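Glucose-6-phosphate isomerase (Chlamydia trachomatis D/UW-3/CX, PDB 6OTU) catalyses the reversible isomerisation of glucose-6-phosphate to fructose-6-phosphate. Local coordinates at residues 13-18 with 368-373; 220-225 with 253-258. All coordinates share one frame; numbering follows the deposited sequence.

Interaction 1: residues 13-18 with 368-373; sequences GFLDCE and ISFRTS
Phe14 and Phe370 meet as a T-shaped (edge-to-face) pair tilted well away from the perpendicular. The ring planes stand at 57° and the centroids are 4.5 Å apart. Phe14 supplies the edge. Its CD2 sits over the middle of the Phe370 ring, 3.5 Å from Phe370 CD2 and almost equally far from the other five ring carbons. CB of Phe14 also leans on the far end of that ring, 3.8 Å from Phe370 CZ. CB of Ile368, two residues earlier than Phe370, lies toward the rim of the opposite face, so both faces of the ring have a neighbour. The CB bond of Phe14 points toward the loop, and CG anti to the backbone N (chi1 173°) carries the ring onto Phe370. Leu15 adds an apolar contact of nearly the same extent, in a more exposed place. It runs alongside Phe370 in the opposite direction, with Leu15 CG 3.9 Å from Phe370 CD1. Trp487, at the end of helix 466-487, packs against both phenylalanines. Phe14 also touches Leu20 of helix 18-26 and Asn326 of helix 313-327. The contact thus fastens the N-terminal turn before helix 18-26 to the loop leading into strand 375-377, an outermost strand of this chain's mixed sheet.

Interaction 2: residues 220-225 with 253-258; sequences ANEELF and KSRYLE
Glu222 reaches from helix 216-231 toward Arg255 and Tyr256 in the loop before strand 258-262. It has the largest buried surface of the three. Its chain is extended, with CG anti to the backbone N (chi1 170°), and this puts the carboxylate well clear of the helix. The hydroxyl of Tyr256 comes from the opposite direction and lies almost evenly between the two carboxylate oxygens. Tyr256 OH is 2.9 Å from Glu222 OE2 and 3.0 Å from Glu222 OE1. Both hydrogen bonds are weak, and which oxygen takes the single proton is not settled. The carboxylate is turned 44° from the ring plane.

Arg255 also has an extended chain and comes alongside Tyr256. Its CG lies over one face of the Tyr256 ring, 3.9 Å above the plane and toward the rim. Its salt bridge to Glu222 is long, with Arg255 NE 3.5 Å from Glu222 OE2. The carboxylate and guanidinium planes are 61° apart, so the two groups do not pair flat.

The strongest polar partner of Glu222 is Arg226, one turn further along the helix. Arg226 NH2 forms a salt bridge with Glu222 OE2 and a hydrogen bond to the carbonyl O of Arg255. It therefore ties helix and loop together, and the positive charges probably favour an ionised Glu222. This is a mostly polar helix-to-loop contact beside the parallel sheet of a SIS-type alpha/beta domain, as in the phosphoglucose isomerase family. Helix 216-231 is the helix of the beta-alpha-beta crossover from strand 204-209 to strand 240-245, and the loop leads into strand 258-262, outermost in this chain's parallel sheet.

In the fold
The two contacts lie on opposite sides of the chain's centre. Their centres are 46 Å apart and their nearest atoms about 26 Å apart. Interaction 2 falls within the span of chain between the segments of interaction 1. Interaction 1 borders the mixed sheet, and interaction 2 the five-stranded parallel sheet. Both lie away from the annotated sites, though the side chain of Glu222 is about 10 Å from a bound glucose-6-phosphate. Helix 216-231 follows directly on the pocket residues Ser210, Lys211, Ser212 and Thr215. Segments of both contacts also reach the second subunit: Arg371 forms a salt bridge with Asp397 of that subunit, and Ala220 packs on Leu417 of that subunit.

Interaction 1: residues 13-18 with 368-373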
loop_
_atom_site.group_PDB
_atom_site.type_symbol
_atom_site.label_atom_id
_atom_site.label_comp_id
_atom_site.label_asym_id
_atom_site.label_seq_id
_atom_site.Cartn_x
_atom_site.Cartn_y
_atom_site.Cartn_z
ATOM N N GLY A 13 29.164 15.332 11.958
ATOM C CA GLY A 13 27.801 14.840 11.924
ATOM C C GLY A 13 26.943 15.567 10.898
ATOM O O GLY A 13 27.312 16.602 10.335
ATOM N N PHE A 14 25.751 15.009 10.674
ATOM C CA PHE A 14 24.888 15.445 9.577
ATOM C C PHE A 14 24.704 16.965 9.566
ATOM O O PHE A 14 25.038 17.635 8.582
ATOM C CB PHE A 14 23.542 14.716 9.679
ATOM C CG PHE A 14 22.506 15.200 8.698
ATOM C CD1 PHE A 14 22.776 15.225 7.334
ATOM C CD2 PHE A 14 21.251 15.613 9.139
ATOM C CE1 PHE A 14 21.818 15.656 6.426
ATOM C CE2 PHE A 14 20.283 16.037 8.240
ATOM C CZ PHE A 14 20.562 16.061 6.881
ATOM N N LEU A 15 24.210 17.530 10.671
ATOM C CA LEU A 15 23.895 18.957 10.743
ATOM C C LEU A 15 25.127 19.854 10.789
ATOM O O LEU A 15 24.988 21.069 10.577
ATOM C CB LEU A 15 23.029 19.256 11.969
ATOM C CG LEU A 15 21.650 18.598 12.014
ATOM C CD1 LEU A 15 20.945 18.890 13.329
ATOM C CD2 LEU A 15 20.796 19.041 10.823
ATOM N N ASP A 16 26.313 19.301 11.056
ATOM C CA ASP A 16 27.528 20.096 11.198
ATOM C C ASP A 16 28.326 20.223 9.910
ATOM O O ASP A 16 29.306 20.968 9.887
ATOM C CB ASP A 16 28.448 19.500 12.268
ATOM C CG ASP A 16 27.789 19.411 13.622
ATOM O OD1 ASP A 16 27.030 20.341 13.981
ATOM O OD2 ASP A 16 28.040 18.405 14.320
ATOM N N CYS A 17 27.950 19.507 8.853
ATOM C CA CYS A 17 28.630 19.642 7.569
ATOM C C CYS A 17 28.355 20.992 6.913
ATOM O O CYS A 17 27.200 21.408 6.786
ATOM C CB CYS A 17 28.236 18.510 6.626
ATOM S SG CYS A 17 28.431 16.850 7.303
ATOM N N GLU A 18 29.431 21.647 6.447
ATOM C CA GLU A 18 29.316 22.926 5.744
ATOM C C GLU A 18 28.312 22.853 4.597
ATOM O O GLU A 18 27.490 23.760 4.431
ATOM C CB GLU A 18 30.689 23.368 5.233
ATOM N N ILE A 368 18.899 12.254 17.857
ATOM C CA ILE A 368 19.123 13.168 16.742
ATOM C C ILE A 368 18.097 14.293 16.773
ATOM O O ILE A 368 17.044 14.196 17.406
ATOM C CB ILE A 368 19.091 12.427 15.393
ATOM C CG1 ILE A 368 17.728 11.800 15.176
ATOM C CG2 ILE A 368 20.218 11.372 15.316
ATOM C CD1 ILE A 368 17.639 11.007 13.913
ATOM N N SER A 369 18.415 15.385 16.078
ATOM C CA SER A 369 17.548 16.558 16.030
ATOM C C SER A 369 17.001 16.816 14.630
ATOM O O SER A 369 16.565 17.928 14.324
ATOM C CB SER A 369 18.292 17.790 16.529
ATOM O OG SER A 369 18.618 17.644 17.893
ATOM N N PHE A 370 17.003 15.807 13.776
ATOM C CA PHE A 370 16.443 15.924 12.446
ATOM C C PHE A 370 15.613 14.673 12.186
ATOM O O PHE A 370 15.571 13.747 13.008
ATOM C CB PHE A 370 17.559 16.115 11.408
ATOM C CG PHE A 370 18.653 15.093 11.514
ATOM C CD1 PHE A 370 19.720 15.276 12.400
ATOM C CD2 PHE A 370 18.615 13.937 10.734
ATOM C CE1 PHE A 370 20.722 14.328 12.505
ATOM C CE2 PHE A 370 19.617 12.982 10.825
ATOM C CZ PHE A 370 20.671 13.174 11.722
ATOM N N ARG A 371 14.957 14.644 11.037
ATOM C CA ARG A 371 14.046 13.563 10.686
ATOM C C ARG A 371 14.739 12.574 9.763
ATOM O O ARG A 371 15.538 12.960 8.907
ATOM C CB ARG A 371 12.767 14.115 10.040
ATOM C CG ARG A 371 12.072 15.113 10.967
ATOM C CD ARG A 371 10.643 15.398 10.586
ATOM N NE ARG A 371 10.029 16.368 11.499
ATOM C CZ ARG A 371 9.277 16.041 12.545
ATOM N NH1 ARG A 371 9.038 14.763 12.823
ATOM N NH2 ARG A 371 8.760 16.991 13.317
ATOM N N THR A 372 14.440 11.294 9.950
ATOM C CA THR A 372 15.065 10.276 9.121
ATOM C C THR A 372 14.087 9.723 8.088
ATOM O O THR A 372 13.622 10.481 7.230
ATOM C CB THR A 372 15.635 9.185 10.006
ATOM O OG1 THR A 372 14.651 8.822 10.984
ATOM C CG2 THR A 372 16.906 9.713 10.691
ATOM N N SER A 373 13.770 8.425 8.138
ATOM C CA SER A 373 12.990 7.828 7.054
ATOM C C SER A 373 11.661 8.558 6.877
ATOM O O SER A 373 11.015 8.906 7.870
ATOM C CB SER A 373 12.714 6.341 7.289
ATOM O OG SER A 373 12.015 5.808 6.168
#

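Interaction 2: residues 220-225 with 253-258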
loop_
_atom_site.group_PDB
_atom_site.type_symbol
_atom_site.label_atom_id
_atom_site.label_comp_id
_atom_site.label_asym_id
_atom_site.label_seq_id
_atom_site.Cartn_x
_atom_site.Cartn_y
_atom_site.Cartn_z
ATOM N N ALA A 220 4.012 -21.268 13.887
ATOM C CA ALA A 220 2.612 -21.663 13.935
ATOM C C ALA A 220 2.143 -22.138 12.568
ATOM O O ALA A 220 1.402 -23.120 12.465
ATOM C CB ALA A 220 1.748 -20.511 14.445
ATOM N N ASN A 221 2.588 -21.474 11.501
ATOM C CA ASN A 221 2.112 -21.853 10.176
ATOM C C ASN A 221 2.683 -23.201 9.746
ATOM O O ASN A 221 1.946 -24.053 9.228
ATOM C CB ASN A 221 2.436 -20.752 9.170
ATOM C CG ASN A 221 1.414 -19.638 9.202
ATOM O OD1 ASN A 221 0.213 -19.896 9.189
ATOM N ND2 ASN A 221 1.876 -18.397 9.267
ATOM N N GLU A 222 3.990 -23.416 9.963
ATOM C CA GLU A 222 4.585 -24.716 9.653
ATOM C C GLU A 222 3.843 -25.840 10.367
ATOM O O GLU A 222 3.545 -26.881 9.764
ATOM C CB GLU A 222 6.073 -24.746 10.024
ATOM C CG GLU A 222 6.669 -26.156 9.933
ATOM C CD GLU A 222 8.163 -26.255 10.273
ATOM O OE1 GLU A 222 8.770 -25.275 10.760
ATOM O OE2 GLU A 222 8.732 -27.339 10.032
ATOM N N GLU A 223 3.523 -25.644 11.650
ATOM C CA GLU A 223 2.792 -26.671 12.387
ATOM C C GLU A 223 1.412 -26.902 11.775
ATOM O O GLU A 223 0.981 -28.051 11.639
ATOM C CB GLU A 223 2.695 -26.295 13.866
ATOM C CG GLU A 223 1.957 -27.311 14.733
ATOM C CD GLU A 223 2.593 -28.696 14.718
ATOM O OE1 GLU A 223 3.816 -28.792 14.464
ATOM O OE2 GLU A 223 1.861 -29.688 14.967
ATOM N N LEU A 224 0.731 -25.828 11.351
ATOM C CA LEU A 224 -0.550 -25.981 10.660
ATOM C C LEU A 224 -0.412 -26.820 9.395
ATOM O O LEU A 224 -1.299 -27.611 9.065
ATOM C CB LEU A 224 -1.134 -24.613 10.307
ATOM C CG LEU A 224 -2.185 -24.028 11.246
ATOM C CD1 LEU A 224 -2.680 -22.723 10.673
ATOM C CD2 LEU A 224 -3.340 -24.990 11.459
ATOM N N PHE A 225 0.679 -26.645 8.657
ATOM C CA PHE A 225 0.834 -27.408 7.423
ATOM C C PHE A 225 1.246 -28.845 7.708
ATOM O O PHE A 225 0.768 -29.769 7.037
ATOM C CB PHE A 225 1.840 -26.715 6.509
ATOM C CG PHE A 225 1.210 -25.720 5.566
ATOM C CD1 PHE A 225 0.686 -24.523 6.043
ATOM C CD2 PHE A 225 1.129 -25.984 4.205
ATOM C CE1 PHE A 225 0.091 -23.597 5.172
ATOM C CE2 PHE A 225 0.529 -25.066 3.333
ATOM C CZ PHE A 225 0.013 -23.869 3.825
ATOM N N LYS A 253 18.615 -31.235 9.492
ATOM C CA LYS A 253 18.369 -32.061 8.308
ATOM C C LYS A 253 17.539 -33.308 8.612
ATOM O O LYS A 253 17.084 -33.978 7.677
ATOM C CB LYS A 253 19.689 -32.464 7.657
ATOM C CG LYS A 253 20.244 -31.411 6.718
ATOM C CD LYS A 253 19.547 -31.457 5.356
ATOM C CE LYS A 253 20.406 -32.180 4.334
ATOM N NZ LYS A 253 21.769 -31.569 4.285
ATOM N N SER A 254 17.326 -33.629 9.885
ATOM C CA SER A 254 16.437 -34.716 10.268
ATOM C C SER A 254 14.975 -34.294 10.295
ATOM O O SER A 254 14.094 -35.155 10.387
ATOM C CB SER A 254 16.841 -35.274 11.642
ATOM O OG SER A 254 16.135 -34.618 12.686
ATOM N N ARG A 255 14.694 -32.998 10.215
ATOM C CA ARG A 255 13.332 -32.511 10.204
ATOM C C ARG A 255 12.915 -31.975 8.835
ATOM O O ARG A 255 11.715 -31.810 8.585
ATOM C CB ARG A 255 13.176 -31.434 11.297
ATOM C CG ARG A 255 11.779 -30.848 11.484
ATOM C CD ARG A 255 11.753 -29.750 12.560
ATOM N NE ARG A 255 10.456 -29.075 12.601
ATOM C CZ ARG A 255 9.410 -29.510 13.298
ATOM N NH1 ARG A 255 9.500 -30.621 14.023
ATOM N NH2 ARG A 255 8.265 -28.836 13.266
ATOM N N TYR A 256 13.867 -31.754 7.924
ATOM C CA TYR A 256 13.587 -31.182 6.613
ATOM C C TYR A 256 14.225 -32.009 5.501
ATOM O O TYR A 256 15.327 -32.555 5.656
ATOM C CB TYR A 256 14.078 -29.737 6.544
ATOM C CG TYR A 256 13.388 -28.850 7.559
ATOM C CD1 TYR A 256 12.129 -28.312 7.297
ATOM C CD2 TYR A 256 13.985 -28.565 8.785
ATOM C CE1 TYR A 256 11.490 -27.519 8.217
ATOM C CE2 TYR A 256 13.353 -27.768 9.712
ATOM C CZ TYR A 256 12.104 -27.249 9.426
ATOM O OH TYR A 256 11.466 -26.452 10.345
ATOM N N LEU A 257 13.513 -32.098 4.377
ATOM C CA LEU A 257 14.056 -32.743 3.186
ATOM C C LEU A 257 15.383 -32.114 2.774
ATOM O O LEU A 257 16.309 -32.811 2.346
ATOM C CB LEU A 257 13.036 -32.660 2.043
ATOM C CG LEU A 257 13.576 -32.872 0.623
ATOM C CD1 LEU A 257 13.817 -34.350 0.311
ATOM C CD2 LEU A 257 12.647 -32.237 -0.409
ATOM N N GLU A 258 15.490 -30.795 2.901
ATOM C CA GLU A 258 16.733 -30.088 2.641
ATOM C C GLU A 258 16.730 -28.833 3.497
ATOM O O GLU A 258 15.675 -28.366 3.944
ATOM C CB GLU A 258 16.903 -29.746 1.149
ATOM C CG GLU A 258 18.260 -29.143 0.739
ATOM C CD GLU A 258 19.460 -29.978 1.164
ATOM O OE1 GLU A 258 19.841 -29.924 2.348
ATOM O OE2 GLU A 258 20.038 -30.684 0.313
#